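Local structure of response regulator (Caulobacter vibrioides, 3N0R) at residues A[53-58]-A[78-83]; A[72-77]-A[134-139]; A[97-100]-A[104-107]. The protein probably acts as an anti-anti-sigma factor in the stress response, its sigma-like domain being held back by a receiver domain until that is phosphorylated. The protein carries 1 engineered substitution. All coordinates share one frame; numbering follows the deposited sequence. Where two conformers were deposited one is given.

Contact 1 (A[53-58]-A[78-83]); sequences RVALEA and RVFHAI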
# COMPACT_ATOMS: atom_id res chain seq x y z
N ARG A 53 8.92 5.67 -11.18
CA ARG A 53 9.98 5.72 -12.18
C ARG A 53 10.15 7.13 -12.74
O ARG A 53 11.27 7.61 -12.93
CB ARG A 53 9.70 4.72 -13.31
CG ARG A 53 10.86 4.54 -14.27
CD ARG A 53 10.58 3.43 -15.27
NE ARG A 53 9.43 3.71 -16.12
CZ ARG A 53 9.48 4.43 -17.23
NH1 ARG A 53 10.64 4.95 -17.64
NH2 ARG A 53 8.39 4.63 -17.95
N VAL A 54 9.03 7.81 -13.00
CA VAL A 54 9.08 9.17 -13.51
C VAL A 54 9.76 10.10 -12.51
O VAL A 54 10.61 10.92 -12.89
CB VAL A 54 7.66 9.68 -13.83
CG1 VAL A 54 7.67 11.20 -14.05
CG2 VAL A 54 7.10 8.94 -15.06
N ALA A 55 9.41 9.98 -11.22
CA ALA A 55 10.04 10.82 -10.20
C ALA A 55 11.55 10.55 -10.12
O ALA A 55 12.36 11.48 -10.02
CB ALA A 55 9.38 10.58 -8.85
N LEU A 56 11.93 9.28 -10.15
CA LEU A 56 13.34 8.90 -10.12
C LEU A 56 14.11 9.51 -11.28
O LEU A 56 15.18 10.10 -11.10
CB LEU A 56 13.49 7.38 -10.13
CG LEU A 56 14.92 6.84 -10.27
CD1 LEU A 56 15.80 7.31 -9.11
CD2 LEU A 56 14.90 5.32 -10.37
N GLU A 57 13.57 9.36 -12.49
CA GLU A 57 14.26 9.87 -13.67
C GLU A 57 14.38 11.40 -13.64
O GLU A 57 15.40 11.95 -14.06
CB GLU A 57 13.57 9.41 -14.96
CG GLU A 57 13.59 7.90 -15.16
CD GLU A 57 14.87 7.37 -15.79
OE1 GLU A 57 15.81 8.17 -16.02
OE2 GLU A 57 14.93 6.15 -16.04
N ALA A 58 13.35 12.08 -13.14
CA ALA A 58 13.37 13.53 -13.06
C ALA A 58 14.46 14.01 -12.10
O ALA A 58 15.18 14.96 -12.38
CB ALA A 58 12.01 14.05 -12.62
N ARG A 78 8.33 14.03 -0.96
CA ARG A 78 7.90 15.38 -1.29
C ARG A 78 7.95 15.62 -2.80
O ARG A 78 7.02 16.19 -3.38
CB ARG A 78 8.76 16.39 -0.53
CG ARG A 78 8.41 17.84 -0.81
CD ARG A 78 9.25 18.76 0.07
NE ARG A 78 8.92 20.17 -0.16
CZ ARG A 78 9.57 21.19 0.39
NH1 ARG A 78 10.60 20.97 1.20
NH2 ARG A 78 9.20 22.43 0.12
N VAL A 79 9.03 15.19 -3.45
CA VAL A 79 9.15 15.31 -4.90
C VAL A 79 8.03 14.53 -5.60
O VAL A 79 7.40 15.02 -6.53
CB VAL A 79 10.55 14.86 -5.37
CG1 VAL A 79 10.55 14.56 -6.86
CG2 VAL A 79 11.58 15.93 -5.01
N PHE A 80 7.79 13.30 -5.14
CA PHE A 80 6.72 12.48 -5.71
C PHE A 80 5.38 13.23 -5.63
O PHE A 80 4.61 13.26 -6.59
CB PHE A 80 6.64 11.16 -4.95
CG PHE A 80 5.61 10.21 -5.48
CD1 PHE A 80 4.28 10.29 -5.06
CD2 PHE A 80 5.94 9.24 -6.42
CE1 PHE A 80 3.33 9.42 -5.54
CE2 PHE A 80 4.99 8.35 -6.90
CZ PHE A 80 3.68 8.45 -6.48
N HIS A 81 5.11 13.85 -4.48
CA HIS A 81 3.88 14.61 -4.30
C HIS A 81 3.80 15.86 -5.17
O HIS A 81 2.72 16.21 -5.65
CB HIS A 81 3.69 14.95 -2.83
CG HIS A 81 3.05 13.85 -2.04
ND1 HIS A 81 1.81 14.00 -1.47
CD2 HIS A 81 3.45 12.59 -1.77
CE1 HIS A 81 1.46 12.88 -0.87
NE2 HIS A 81 2.43 11.99 -1.05
N ALA A 82 4.92 16.54 -5.36
CA ALA A 82 4.95 17.71 -6.25
C ALA A 82 4.59 17.32 -7.68
O ALA A 82 3.85 18.03 -8.37
CB ALA A 82 6.34 18.38 -6.21
N ILE A 83 5.13 16.19 -8.13
CA ILE A 83 4.88 15.73 -9.49
C ILE A 83 3.45 15.25 -9.68
O ILE A 83 2.79 15.64 -10.65
CB ILE A 83 5.87 14.63 -9.92
CG1 ILE A 83 7.30 15.19 -9.95
CG2 ILE A 83 5.49 14.06 -11.27
CD1 ILE A 83 8.39 14.12 -10.09

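Contact 2 (A[72-77]-A[134-139]); sequences PRVALY and AQILDC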
# COMPACT_ATOMS: atom_id res chain seq x y z
N PRO A 72 16.67 12.28 3.01
CA PRO A 72 16.39 11.87 1.63
C PRO A 72 15.05 11.15 1.47
O PRO A 72 14.39 11.36 0.45
CB PRO A 72 17.57 10.95 1.31
CG PRO A 72 18.69 11.47 2.16
CD PRO A 72 18.03 11.90 3.44
N ARG A 73 14.64 10.34 2.44
CA ARG A 73 13.37 9.64 2.30
C ARG A 73 12.20 10.62 2.24
O ARG A 73 11.36 10.55 1.35
CB ARG A 73 13.15 8.61 3.43
CG ARG A 73 11.99 7.67 3.12
CD ARG A 73 11.49 6.87 4.33
NE ARG A 73 10.46 5.93 3.90
CZ ARG A 73 9.47 5.47 4.67
NH1 ARG A 73 9.37 5.86 5.93
NH2 ARG A 73 8.59 4.63 4.16
N VAL A 74 12.15 11.55 3.19
CA VAL A 74 11.09 12.55 3.20
C VAL A 74 11.16 13.40 1.92
O VAL A 74 10.13 13.67 1.29
CB VAL A 74 11.15 13.43 4.46
CG1 VAL A 74 10.18 14.59 4.36
CG2 VAL A 74 10.87 12.58 5.70
N ALA A 75 12.36 13.82 1.54
CA ALA A 75 12.54 14.64 0.35
C ALA A 75 12.06 13.94 -0.92
O ALA A 75 11.49 14.57 -1.80
CB ALA A 75 13.99 15.07 0.20
N LEU A 76 12.31 12.64 -1.02
CA LEU A 76 11.87 11.86 -2.18
C LEU A 76 10.34 11.84 -2.25
O LEU A 76 9.76 12.04 -3.32
CB LEU A 76 12.40 10.44 -2.08
CG LEU A 76 11.85 9.43 -3.10
CD1 LEU A 76 12.10 9.87 -4.53
CD2 LEU A 76 12.44 8.04 -2.84
N TYR A 77 9.69 11.59 -1.12
CA TYR A 77 8.23 11.59 -1.12
C TYR A 77 7.67 12.98 -1.45
O TYR A 77 6.66 13.10 -2.13
CB TYR A 77 7.65 11.05 0.20
CG TYR A 77 7.65 9.54 0.34
CD1 TYR A 77 8.84 8.84 0.56
CD2 TYR A 77 6.46 8.80 0.33
CE1 TYR A 77 8.85 7.46 0.72
CE2 TYR A 77 6.47 7.42 0.51
CZ TYR A 77 7.67 6.76 0.71
OH TYR A 77 7.69 5.39 0.89
N ALA A 134 3.59 16.07 7.14
CA ALA A 134 3.30 17.47 6.87
C ALA A 134 4.27 18.09 5.86
O ALA A 134 3.87 18.89 5.03
CB ALA A 134 3.30 18.27 8.17
N GLN A 135 5.55 17.71 5.93
CA GLN A 135 6.55 18.18 4.97
C GLN A 135 6.25 17.65 3.58
O GLN A 135 6.42 18.34 2.59
CB GLN A 135 7.96 17.70 5.32
CG GLN A 135 8.37 17.94 6.75
CD GLN A 135 8.10 19.35 7.20
OE1 GLN A 135 8.44 20.33 6.51
NE2 GLN A 135 7.49 19.48 8.36
N ILE A 136 5.80 16.40 3.53
CA ILE A 136 5.52 15.76 2.26
C ILE A 136 4.29 16.38 1.60
O ILE A 136 4.28 16.61 0.39
CB ILE A 136 5.34 14.24 2.45
CG1 ILE A 136 6.68 13.62 2.90
CG2 ILE A 136 4.83 13.58 1.17
CD1 ILE A 136 6.56 12.23 3.46
N LEU A 137 3.28 16.66 2.42
CA LEU A 137 2.01 17.23 1.95
C LEU A 137 2.06 18.75 1.83
O LEU A 137 1.15 19.35 1.27
CB LEU A 137 0.89 16.83 2.91
CG LEU A 137 0.60 15.33 2.93
CD1 LEU A 137 -0.20 14.98 4.18
CD2 LEU A 137 -0.15 14.94 1.68
N ASP A 138 3.10 19.37 2.38
CA ASP A 138 3.20 20.83 2.41
C ASP A 138 2.04 21.47 3.17
O ASP A 138 1.37 22.38 2.67
CB ASP A 138 3.32 21.39 0.99
CG ASP A 138 3.77 22.84 0.97
OD1 ASP A 138 4.33 23.31 1.98
OD2 ASP A 138 3.58 23.49 -0.08
N CYS A 139 1.80 21.00 4.39
CA CYS A 139 0.75 21.57 5.24
C CYS A 139 1.26 21.63 6.67
O CYS A 139 2.37 21.19 6.96
CB CYS A 139 -0.53 20.73 5.15
SG CYS A 139 -0.41 19.06 5.82

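Contact 3 (A[97-100]-A[104-107]); sequences QGLH and DAAQ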
# COMPACT_ATOMS: atom_id res chain seq x y z
N GLN A 97 5.43 21.86 -9.77
CA GLN A 97 4.20 21.10 -9.86
C GLN A 97 4.08 20.43 -11.23
O GLN A 97 4.21 21.10 -12.25
CB GLN A 97 2.98 21.99 -9.61
CG GLN A 97 1.72 21.18 -9.50
CD GLN A 97 0.48 22.01 -9.22
OE1 GLN A 97 0.55 23.10 -8.64
NE2 GLN A 97 -0.67 21.48 -9.62
N GLY A 98 3.81 19.12 -11.23
CA GLY A 98 3.69 18.35 -12.46
C GLY A 98 2.24 18.31 -12.94
O GLY A 98 1.83 19.14 -13.76
N LEU A 99 1.46 17.36 -12.44
CA LEU A 99 0.04 17.31 -12.77
C LEU A 99 -0.70 18.55 -12.29
O LEU A 99 -0.38 19.10 -11.22
CB LEU A 99 -0.63 16.08 -12.16
CG LEU A 99 -0.31 14.69 -12.72
CD1 LEU A 99 -1.21 13.65 -12.09
CD2 LEU A 99 -0.38 14.63 -14.24
N HIS A 100 -1.69 18.96 -13.07
CA HIS A 100 -2.62 20.01 -12.67
C HIS A 100 -4.03 19.45 -12.79
O HIS A 100 -4.23 18.40 -13.41
CB HIS A 100 -2.43 21.27 -13.52
CG HIS A 100 -1.11 21.92 -13.28
ND1 HIS A 100 0.08 21.38 -13.74
CD2 HIS A 100 -0.76 23.00 -12.55
CE1 HIS A 100 1.09 22.13 -13.34
NE2 HIS A 100 0.60 23.12 -12.61
N ASP A 104 -6.22 14.25 -16.97
CA ASP A 104 -7.02 13.06 -16.69
C ASP A 104 -6.55 12.33 -15.44
O ASP A 104 -7.36 11.95 -14.59
CB ASP A 104 -6.99 12.10 -17.89
CG ASP A 104 -7.76 12.63 -19.09
OD1 ASP A 104 -8.64 13.50 -18.91
OD2 ASP A 104 -7.48 12.17 -20.21
N ALA A 105 -5.24 12.13 -15.31
CA ALA A 105 -4.71 11.42 -14.16
C ALA A 105 -5.01 12.16 -12.87
O ALA A 105 -5.27 11.55 -11.84
CB ALA A 105 -3.21 11.17 -14.31
N ALA A 106 -4.96 13.49 -12.92
CA ALA A 106 -5.23 14.29 -11.73
C ALA A 106 -6.68 14.16 -11.29
O ALA A 106 -6.98 14.08 -10.09
CB ALA A 106 -4.87 15.74 -11.97
N GLN A 107 -7.60 14.14 -12.25
CA GLN A 107 -9.01 13.97 -11.95
C GLN A 107 -9.27 12.62 -11.27
O GLN A 107 -10.04 12.54 -10.30
CB GLN A 107 -9.83 14.10 -13.23
CG GLN A 107 -9.71 15.46 -13.89
CD GLN A 107 -10.55 15.57 -15.14
OE1 GLN A 107 -11.76 15.35 -15.11
NE2 GLN A 107 -9.91 15.90 -16.25

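Contact 1 (A[53-58]-A[78-83])
I83 reaches A55 because CG1 lies anti to the carbonyl carbon (chi1 -64°) and the chain then runs on extended. This puts the methyl CD1 at the far end, against the backbone of helix 45-60. F80 is set differently. Its CG is anti to the backbone N (chi1 -177°), which brings the CD2 side of the ring near A55.

The end of I83 does most of the touching. I83 CD1 lies 3.7 Å from A55 CA, and I83 CD1 is 3.9 Å from A55 CB. I83 CD1 also approaches A58 CB at 4.4 Å, one turn further along. A55 is thus met both at its alpha carbon and at its methyl. F80 adds a looser contact, with F80 CD2 4.4 Å from A55 CB. The methyl comes to this ring obliquely.

The axes of 53-58 and 78-83 come within 9.7 Å, and their N-to-C directions differ by 109°. The two segments therefore cross steeply and meet over a short patch. A55 and F80 have the nearest CA atoms, 5.8 Å apart. Both helices belong to the sigma2-like part of PhyR. The F80 ring continues into the interior, where it also packs on I34 and A38 of helix 31-42. L64, in the loop that joins the two helices, touches I83 as well.

No hydrogen bond or salt bridge spans the two segments. The contact is made of methyl, methine and aromatic carbons, so it depends on apolar burial and fit rather than on a directed polar bond.

Contact 2 (A[72-77]-A[134-139])
I136 packs on V74 and Y77. It lies on helix 130-137, which with helix 141-156 probably forms a helix-turn-helix, as in the sigma4 region of sigma factors. V74 and Y77 lie at the start of helix 72-84 of the sigma2-like part.

Most of the contact is apolar. With CG1 anti to the carbonyl carbon (chi1 -66°), I136 extends its longer branch to Y77. I136 CD1 is 3.6 Å from Y77 CB and lies oblique to the ring. I136 CG1 meets V74 CG1 at 3.9 Å. V74 CG1 also touches Q135 CB at 3.9 Å.

Methyl and methylene groups also rest on backbone atoms. I136 CG1 is 3.8 Å from V74 O, and the other branch, I136 CG2, is 3.8 Å from Y77 O.

Polar ends are held elsewhere. Y77 OH hydrogen bonds to E126. The Y77 ring meets F128 edge-to-face. Q135 bends back, and in the conformer given its NE2 bonds to T131 O.

Helix 130-137 closes in a Schellman motif. D138 takes positive phi (60°), D138 N bonds weakly to Q135 O, and C139 N bonds to A134 O at 3.0 Å.

Contact 3 (A[97-100]-A[104-107])
L99 and H100 meet the first turn of helix 104-112 through a few atoms at A105 and A106. The tight point is at A106. Its methyl CB sits 3.1 Å from H100 O, so backbone oxygen and methyl are pressed close together. A106 is buried, and S87, earlier in the same connection between the helices, also packs on it.

L99 packs beside this point. Its CB points at the helix, and CG stands anti to the carbonyl carbon (chi1 -71°), which leads the branched end on to the helix turn. One methyl does the work. L99 CD1 is 3.8 Å from A106 N and 3.9 Å from A105 CB. L99 CD1 also reaches A106 CB, at 4.2 Å. No hydrogen bond crosses between the two segments.

The segment 97-100 lies in the loop between helix 72-84 and helix 104-112, probably the connection between the sigma2-like and sigma4-like parts of PhyR. Helix 104-112 follows it after three residues. The loop is also tied back to helix 72-84, since G98 and L99 form backbone hydrogen bonds with A82 and I83. D103, between the two segments, bonds to H100 N through its carboxylate.

The other side of the loop is looser. G98 and H100 are exposed, and the CB of H100 points away from the helix. Here the loop is braced from within. Q97 NE2 donates to L99 O at 2.9 Å in a nearly straight bond (167° at the hydrogen). It arrives in the carbonyl plane, on a lone pair. The same Q97 NE2 stands 3.3 Å above one face of the H100 ring, displaced toward the rim. The ring turns its ND1 to G98 O at 2.8 Å, but this bond is weak because it is sharply bent (116°).

Overall arrangement
The three contacts lie on the same side of the chain's centre, in the helical sigma-like half, and none uses the receiver sheet. Contacts 1 and 2 share helix 72-84, and their centres are about 11 Å apart. Their segments alternate along the chain. They touch where H81 packs on I136 and L137. Contact 3 follows contact 1 in sequence, with centres about 13 Å apart. The two meet through backbone bonds of A82 and I83 with G98 and L99. Contact 3 is nested inside the loop closed by contact 2 without touching it. Helix 72-84 thus packs on a sigma2-like helix, the probable helix-turn-helix and the loop, consistent with one compact sigma-like unit.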